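Local coordinates for protein putative Acetyltransferase (Pyrococcus horikoshii, PDB 3DDD) that binds coenzyme A and, as a member of the GNAT acetyltransferase family, probably transfers an acyl group from acyl-coenzyme A to an acceptor, at residues T145-L150 against A236-I241; I227-F232 against I252-P257; N245-E250 against I278-L283. All blocks are in the same frame, centred on the assembly; numbering follows the deposited sequence.

Contact 1. Residues T145-L150 against A236-I241; sequences TVRYEL and AREIII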
# COMPACT_ATOMS: atom_id res chain seq x y z
N THR A 145 -2.28 7.85 8.45
CA THR A 145 -1.07 7.55 7.73
C THR A 145 -1.00 8.69 6.71
O THR A 145 -1.82 8.76 5.81
CB THR A 145 -1.13 6.15 7.02
OG1 THR A 145 -2.48 5.86 6.61
CG2 THR A 145 -0.64 5.03 7.92
N VAL A 146 0.00 9.55 6.87
CA VAL A 146 0.07 10.87 6.19
C VAL A 146 1.18 10.92 5.13
O VAL A 146 2.35 10.67 5.43
CB VAL A 146 0.23 12.00 7.20
CG1 VAL A 146 0.21 13.35 6.52
CG2 VAL A 146 -0.89 11.93 8.23
N ARG A 147 0.79 11.23 3.90
CA ARG A 147 1.68 11.27 2.75
C ARG A 147 2.28 12.68 2.65
O ARG A 147 1.54 13.66 2.54
CB ARG A 147 0.88 10.91 1.48
CG ARG A 147 1.68 10.73 0.17
CD ARG A 147 0.74 10.38 -1.03
NE ARG A 147 0.67 8.95 -1.38
CZ ARG A 147 -0.39 8.32 -1.91
NH1 ARG A 147 -1.54 8.96 -2.17
NH2 ARG A 147 -0.31 7.02 -2.18
N TYR A 148 3.62 12.76 2.73
CA TYR A 148 4.35 14.02 2.67
C TYR A 148 5.25 14.00 1.46
O TYR A 148 5.78 12.96 1.12
CB TYR A 148 5.23 14.22 3.91
CG TYR A 148 4.44 14.66 5.12
CD1 TYR A 148 4.04 15.98 5.26
CD2 TYR A 148 4.07 13.75 6.11
CE1 TYR A 148 3.32 16.40 6.36
CE2 TYR A 148 3.35 14.16 7.22
CZ TYR A 148 2.98 15.49 7.34
OH TYR A 148 2.25 15.88 8.43
N GLU A 149 5.40 15.16 0.82
CA GLU A 149 6.36 15.32 -0.25
C GLU A 149 7.50 16.12 0.35
O GLU A 149 7.27 17.12 1.02
CB GLU A 149 5.76 16.07 -1.44
CG GLU A 149 6.64 16.05 -2.65
CD GLU A 149 6.15 16.95 -3.78
OE1 GLU A 149 4.94 17.04 -4.03
OE2 GLU A 149 7.00 17.59 -4.42
N LEU A 150 8.72 15.68 0.07
CA LEU A 150 9.94 16.22 0.65
C LEU A 150 10.48 17.21 -0.39
O LEU A 150 10.71 16.82 -1.53
CB LEU A 150 10.95 15.08 0.90
CG LEU A 150 10.53 13.85 1.73
CD1 LEU A 150 11.64 12.77 1.80
CD2 LEU A 150 10.08 14.23 3.12
N ALA A 236 14.22 9.92 -3.89
CA ALA A 236 13.03 9.82 -3.01
C ALA A 236 12.50 11.21 -2.70
O ALA A 236 13.24 12.08 -2.30
CB ALA A 236 13.37 9.08 -1.71
N ARG A 237 11.21 11.40 -2.94
CA ARG A 237 10.54 12.66 -2.75
C ARG A 237 9.25 12.50 -1.93
O ARG A 237 8.60 13.48 -1.63
CB ARG A 237 10.20 13.27 -4.13
CG ARG A 237 11.44 13.67 -4.95
CD ARG A 237 12.27 14.77 -4.26
NE ARG A 237 13.44 15.19 -5.03
CZ ARG A 237 14.63 14.58 -5.02
NH1 ARG A 237 14.87 13.48 -4.32
NH2 ARG A 237 15.59 15.05 -5.79
N GLU A 238 8.84 11.27 -1.61
CA GLU A 238 7.63 11.07 -0.85
C GLU A 238 7.79 9.97 0.20
O GLU A 238 8.51 9.00 -0.02
CB GLU A 238 6.48 10.68 -1.76
CG GLU A 238 6.05 11.76 -2.76
CD GLU A 238 4.74 11.39 -3.45
OE1 GLU A 238 4.39 10.17 -3.47
OE2 GLU A 238 4.05 12.32 -3.92
N ILE A 239 7.07 10.14 1.31
CA ILE A 239 7.08 9.24 2.44
C ILE A 239 5.70 9.26 3.07
O ILE A 239 5.02 10.29 3.11
CB ILE A 239 8.20 9.65 3.48
CG1 ILE A 239 8.30 8.61 4.60
CG2 ILE A 239 7.92 11.02 4.00
CD1 ILE A 239 9.47 8.73 5.56
N ILE A 240 5.23 8.10 3.52
CA ILE A 240 3.94 8.02 4.18
C ILE A 240 4.22 7.57 5.62
O ILE A 240 4.60 6.41 5.87
CB ILE A 240 2.97 7.04 3.47
CG1 ILE A 240 2.75 7.44 2.02
CG2 ILE A 240 1.67 7.05 4.16
CD1 ILE A 240 2.09 6.37 1.17
N ILE A 241 3.96 8.50 6.53
CA ILE A 241 4.30 8.39 7.93
C ILE A 241 3.07 8.02 8.77
O ILE A 241 2.04 8.67 8.65
CB ILE A 241 4.82 9.76 8.44
CG1 ILE A 241 6.10 10.14 7.70
CG2 ILE A 241 5.07 9.72 9.90
CD1 ILE A 241 6.64 11.46 8.18
O HOH W 1 3.91 8.30 -1.44
O HOH W 2 3.35 14.82 -4.28
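Five backbone hydrogen bonds join T145-L150 to A236-I241. V146 and I241 exchange two of them, V146 N to I241 O at 2.8 Å and I241 N to V146 O at 2.9 Å. Y148 and I239 do the same, and Y148 N gives the straightest bond, 2.9 Å to I239 O with 176° at the hydrogen. Just past the strand, L150 N still finds R237 O at 2.8 Å. Around these bonds, E149 and E238 form a non-hydrogen-bonded pair on one face. A water between them gives a hydrogen bond to each carboxylate, 2.7 Å to E149 OE1 and 2.6 Å to E238 OE2, and so probably eases the meeting of like charges. E238 OE1 takes a second water, 2.8 Å away, which R147 NE touches only weakly; the opposite charges are near each other, but no N-H points at the carboxylate.

The pairing is antiparallel, and strand 140-149 has strand 258-267 on its other edge. A strand from the chain's first half thereby enters the sheet of the second, consistent with strand exchange between tandem GNAT units.

R147 and I240 run side by side. The extended first torsion of the arginine (chi1 -173°) lays its aliphatic stem along the isoleucine, R147 CG to I240 CG1 being 3.9 Å, while its charged end stays at the partly exposed surface. Y148, I239 and I241 share the other face, where apolar groups suit a surface covered by helix 246-252. Y148 crosses I241 at about a right angle, Y148 CD2 against I241 CD1. From beyond the strand end, L150 leans its CD2 on I239 CG2.

Contact 2. Residues I227-F232 against I252-P257; sequences ILLKAF and IKIFKP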
# COMPACT_ATOMS: atom_id res chain seq x y z
N ILE A 227 19.33 7.37 6.58
CA ILE A 227 18.72 6.67 5.45
C ILE A 227 17.91 7.67 4.60
O ILE A 227 18.05 7.72 3.38
CB ILE A 227 17.88 5.47 5.89
CG1 ILE A 227 18.76 4.43 6.58
CG2 ILE A 227 17.11 4.85 4.70
CD1 ILE A 227 17.97 3.45 7.44
N LEU A 228 17.11 8.51 5.25
CA LEU A 228 16.25 9.39 4.49
C LEU A 228 17.06 10.38 3.64
O LEU A 228 16.70 10.63 2.49
CB LEU A 228 15.22 10.09 5.37
CG LEU A 228 14.08 10.78 4.63
CD1 LEU A 228 13.46 9.88 3.59
CD2 LEU A 228 13.05 11.31 5.63
N LEU A 229 18.15 10.91 4.18
CA LEU A 229 19.01 11.82 3.42
C LEU A 229 19.59 11.15 2.17
O LEU A 229 19.62 11.76 1.11
CB LEU A 229 20.18 12.36 4.28
CG LEU A 229 19.92 13.30 5.44
CD1 LEU A 229 21.24 13.45 6.23
CD2 LEU A 229 19.41 14.66 5.01
N LYS A 230 20.07 9.92 2.31
CA LYS A 230 20.61 9.15 1.18
C LYS A 230 19.51 8.78 0.16
O LYS A 230 19.75 8.75 -1.05
CB LYS A 230 21.31 7.88 1.70
CG LYS A 230 21.96 6.98 0.64
CD LYS A 230 23.04 7.68 -0.19
CE LYS A 230 24.28 7.99 0.63
NZ LYS A 230 25.25 8.95 -0.01
N ALA A 231 18.31 8.52 0.65
CA ALA A 231 17.16 8.22 -0.19
C ALA A 231 16.82 9.42 -1.03
O ALA A 231 16.52 9.29 -2.21
CB ALA A 231 15.95 7.78 0.67
N PHE A 232 16.89 10.61 -0.45
CA PHE A 232 16.58 11.84 -1.18
C PHE A 232 17.59 12.03 -2.31
O PHE A 232 17.26 12.43 -3.42
CB PHE A 232 16.58 13.05 -0.22
CG PHE A 232 16.05 14.31 -0.85
CD1 PHE A 232 16.85 15.07 -1.70
CD2 PHE A 232 14.74 14.71 -0.61
CE1 PHE A 232 16.33 16.21 -2.33
CE2 PHE A 232 14.23 15.85 -1.19
CZ PHE A 232 15.02 16.61 -2.06
N ILE A 252 11.19 14.47 9.27
CA ILE A 252 11.05 14.96 7.89
C ILE A 252 11.07 16.48 7.77
O ILE A 252 11.23 17.01 6.67
CB ILE A 252 9.82 14.36 7.19
CG1 ILE A 252 8.52 14.76 7.90
CG2 ILE A 252 9.97 12.83 7.15
CD1 ILE A 252 7.30 14.70 6.99
N LYS A 253 10.97 17.18 8.90
CA LYS A 253 10.92 18.63 8.90
C LYS A 253 12.10 19.28 8.22
O LYS A 253 11.95 20.33 7.62
CB LYS A 253 10.76 19.17 10.32
CG LYS A 253 9.33 18.97 10.88
CD LYS A 253 9.17 19.48 12.36
CE LYS A 253 7.69 19.39 12.82
NZ LYS A 253 7.56 19.42 14.30
N ILE A 254 13.28 18.67 8.28
CA ILE A 254 14.46 19.29 7.62
C ILE A 254 14.34 19.31 6.08
O ILE A 254 15.12 19.98 5.40
CB ILE A 254 15.81 18.62 8.05
CG1 ILE A 254 15.78 17.10 7.82
CG2 ILE A 254 16.10 18.94 9.50
CD1 ILE A 254 17.11 16.44 8.00
N PHE A 255 13.38 18.57 5.55
CA PHE A 255 13.12 18.56 4.11
C PHE A 255 12.05 19.59 3.73
O PHE A 255 11.64 19.68 2.59
CB PHE A 255 12.68 17.15 3.67
CG PHE A 255 13.75 16.09 3.83
CD1 PHE A 255 13.88 15.39 5.02
CD2 PHE A 255 14.58 15.77 2.77
CE1 PHE A 255 14.85 14.40 5.16
CE2 PHE A 255 15.56 14.79 2.89
CZ PHE A 255 15.70 14.11 4.09
N LYS A 256 11.55 20.35 4.71
CA LYS A 256 10.55 21.37 4.44
C LYS A 256 9.39 20.70 3.75
O LYS A 256 9.03 21.06 2.63
CB LYS A 256 11.13 22.46 3.54
CG LYS A 256 12.49 23.02 3.95
CD LYS A 256 12.36 24.27 4.72
CE LYS A 256 13.75 24.84 5.08
NZ LYS A 256 14.11 26.02 4.26
N PRO A 257 8.78 19.72 4.41
CA PRO A 257 7.82 18.88 3.71
C PRO A 257 6.49 19.56 3.38
O PRO A 257 6.12 20.56 3.97
CB PRO A 257 7.61 17.73 4.70
CG PRO A 257 7.78 18.33 6.00
CD PRO A 257 8.89 19.36 5.83
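The F255 ring pushes in among L228, L229 and F232, and packing is closest around its outer carbons. L228 meets it at CE1 and CZ, bringing its CD2 to 3.6 Å from F255 CE1, and the same methyl lies 3.8 Å from I252 CG2, so a single leucine branch fills the angle between a ring and an isoleucine. F232 meets it at CD2 and CE2, sliding past F255 in the opposite direction, with F232 CD2 within 3.5 Å of F255 CD2. The two ring planes are inclined at 34°, centroids 5.5 Å apart. F232 CB points at the loop, and a chi1 of -170° carries the ring on past F255. L229 completes the packed part, its CD2 3.9 Å from F255 CZ, with P154 lying against both residues. Leucine and phenylalanine suit this buried place, since they fill it without a polar group to satisfy.

The helix that carries these leucines, 221-233, is the crossover between the parallel strands 212-218 and 238-242, a β-α-β unit that belongs to the GNAT fold. The F255 segment follows helix 246-252 and leads into strand 258-267. Here F255 N bonds back to I252 O, and K256, with positive phi and psi, turns the chain onward; the same carbonyl oxygen, I252 O, lies in plane at the edge of the F255 ring.

Contacts are sparser towards solvent. L229 CD2 and I254 CD1 are no nearer than 4.2 Å, their side chains crossing at about a right angle. I254 itself is exposed, an apolar residue at the margin.

Contact 3. Residues N245-E250 against I278-L283; sequences NKDALE and IYYGIL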
# COMPACT_ATOMS: atom_id res chain seq x y z
N ASN A 245 3.94 7.73 15.12
CA ASN A 245 5.38 7.73 15.28
C ASN A 245 5.71 9.18 15.45
O ASN A 245 5.73 9.93 14.48
CB ASN A 245 6.09 7.13 14.06
CG ASN A 245 7.58 7.01 14.24
OD1 ASN A 245 8.17 7.77 14.98
ND2 ASN A 245 8.20 6.04 13.56
N LYS A 246 5.93 9.58 16.70
CA LYS A 246 6.21 10.97 17.06
C LYS A 246 7.53 11.45 16.47
O LYS A 246 7.64 12.62 16.07
CB LYS A 246 6.21 11.11 18.59
N ASP A 247 8.52 10.57 16.34
CA ASP A 247 9.80 10.96 15.77
C ASP A 247 9.79 11.12 14.26
O ASP A 247 10.63 11.83 13.73
CB ASP A 247 10.90 9.96 16.14
CG ASP A 247 11.28 9.99 17.61
OD1 ASP A 247 11.10 11.03 18.29
OD2 ASP A 247 11.76 8.96 18.09
N ALA A 248 8.86 10.47 13.58
CA ALA A 248 8.80 10.52 12.12
C ALA A 248 8.42 11.91 11.59
O ALA A 248 9.03 12.38 10.65
CB ALA A 248 7.85 9.41 11.54
N LEU A 249 7.43 12.56 12.19
CA LEU A 249 7.04 13.92 11.82
C LEU A 249 8.15 14.93 12.03
O LEU A 249 8.29 15.86 11.25
CB LEU A 249 5.83 14.39 12.64
CG LEU A 249 4.48 13.63 12.63
CD1 LEU A 249 4.31 12.76 11.37
CD2 LEU A 249 4.22 12.80 13.91
N GLU A 250 8.92 14.77 13.11
CA GLU A 250 10.05 15.66 13.40
C GLU A 250 11.19 15.42 12.43
O GLU A 250 11.86 16.35 12.04
CB GLU A 250 10.54 15.46 14.84
CG GLU A 250 11.63 16.44 15.30
CD GLU A 250 11.14 17.91 15.36
OE1 GLU A 250 9.91 18.17 15.47
OE2 GLU A 250 12.02 18.81 15.31
N ILE A 278 9.43 2.44 15.64
CA ILE A 278 10.55 2.26 14.69
C ILE A 278 10.15 2.33 13.22
O ILE A 278 10.99 2.16 12.32
CB ILE A 278 11.40 0.97 14.96
CG1 ILE A 278 10.61 -0.33 14.73
CG2 ILE A 278 12.01 1.04 16.37
CD1 ILE A 278 11.54 -1.55 14.63
N TYR A 279 8.85 2.54 12.98
CA TYR A 279 8.24 2.41 11.68
C TYR A 279 7.94 3.82 11.21
O TYR A 279 7.00 4.44 11.71
CB TYR A 279 6.94 1.60 11.78
CG TYR A 279 6.31 1.16 10.47
CD1 TYR A 279 7.02 1.11 9.27
CD2 TYR A 279 5.02 0.69 10.45
CE1 TYR A 279 6.43 0.63 8.10
CE2 TYR A 279 4.42 0.21 9.29
CZ TYR A 279 5.12 0.18 8.13
OH TYR A 279 4.51 -0.28 6.98
N TYR A 280 8.78 4.31 10.28
CA TYR A 280 8.79 5.72 9.88
C TYR A 280 8.04 5.98 8.59
O TYR A 280 7.49 7.03 8.43
CB TYR A 280 10.22 6.24 9.71
CG TYR A 280 10.93 6.47 11.00
CD1 TYR A 280 11.47 5.42 11.72
CD2 TYR A 280 11.02 7.74 11.54
CE1 TYR A 280 12.09 5.61 12.94
CE2 TYR A 280 11.64 7.95 12.78
CZ TYR A 280 12.18 6.88 13.46
OH TYR A 280 12.80 7.07 14.67
N GLY A 281 8.04 5.01 7.69
CA GLY A 281 7.42 5.15 6.39
C GLY A 281 6.80 3.82 6.00
O GLY A 281 7.48 2.79 5.94
N ILE A 282 5.49 3.83 5.76
CA ILE A 282 4.82 2.61 5.37
C ILE A 282 5.24 2.26 3.95
O ILE A 282 5.72 3.11 3.19
CB ILE A 282 3.27 2.69 5.56
CG1 ILE A 282 2.58 3.53 4.50
CG2 ILE A 282 2.88 3.20 6.96
CD1 ILE A 282 1.05 3.34 4.53
N LEU A 283 5.06 1.00 3.59
CA LEU A 283 5.39 0.55 2.24
C LEU A 283 4.51 1.25 1.20
O LEU A 283 5.02 1.89 0.31
CB LEU A 283 5.28 -0.99 2.14
CG LEU A 283 5.98 -1.59 0.89
CD1 LEU A 283 6.48 -3.02 1.14
CD2 LEU A 283 5.05 -1.56 -0.30
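N245 is the N-cap of helix 246-252, and its side chain also reaches across to the short strand 279-281, where it meets Y279 and Y280. The two ends of the amide do different work. On the helix side OD1 accepts from D247 N and A248 N, both weak bonds at 3.1 Å, and so supplements the sparse bonding of the first-turn amides; A248 N also reaches N245 O. On the strand side ND2 gives a nearly straight hydrogen bond, 2.7 Å to Y279 O with 169° at the hydrogen. The oxygen lies in the amide plane of N245, but the donor approaches from above the plane of the Y279 carbonyl, 74° out of it. An extended first torsion carries the amide out towards the strand, and the asparagine spans both elements, which its short chain and paired acceptor and donor suit well.

The same ND2 sits 3.6 Å above the plane of the Y280 ring, over its centre, with amide and ring planes 55° apart; a polar N-H group over the electron-rich face is probably favourable. Small A248 lets the helix come close, its CB 3.6 Å from Y280 CD2. At the outer end of the ring, D247 CB packs 3.8 Å from Y280 OH. P221 and A224 of helix 221-233 also touch this ring, so the tyrosine fills the gap between two helices and the strand.

Y280 and G281 together face L216 of strand 212-218. Strand and helix thus meet through two standard local features, an asparagine N-cap on the helix and a classic beta bulge on the strand.

In the fold
From the N terminus, contact 1 closes the first and longest loop, bringing strand 140-149 back together with strand 238-242 across 85 residues. Contact 2 opens inside that loop, on helix 221-233, and closes beyond it at 252-257, so the two cross; they touch where A236 N probably bonds to A231 O. Contact 3 opens at 245-250, after contact 1 has closed, and crosses contact 2 by ending at 278-283 near the C terminus. Contacts 1 and 3 are therefore in series, yet I240 O probably bonds to I282 N. Contact 1 pairs two strands, contact 2 joins helix 221-233 to the loop after helix 246-252, and contact 3 joins that helix's start to strand 279-281.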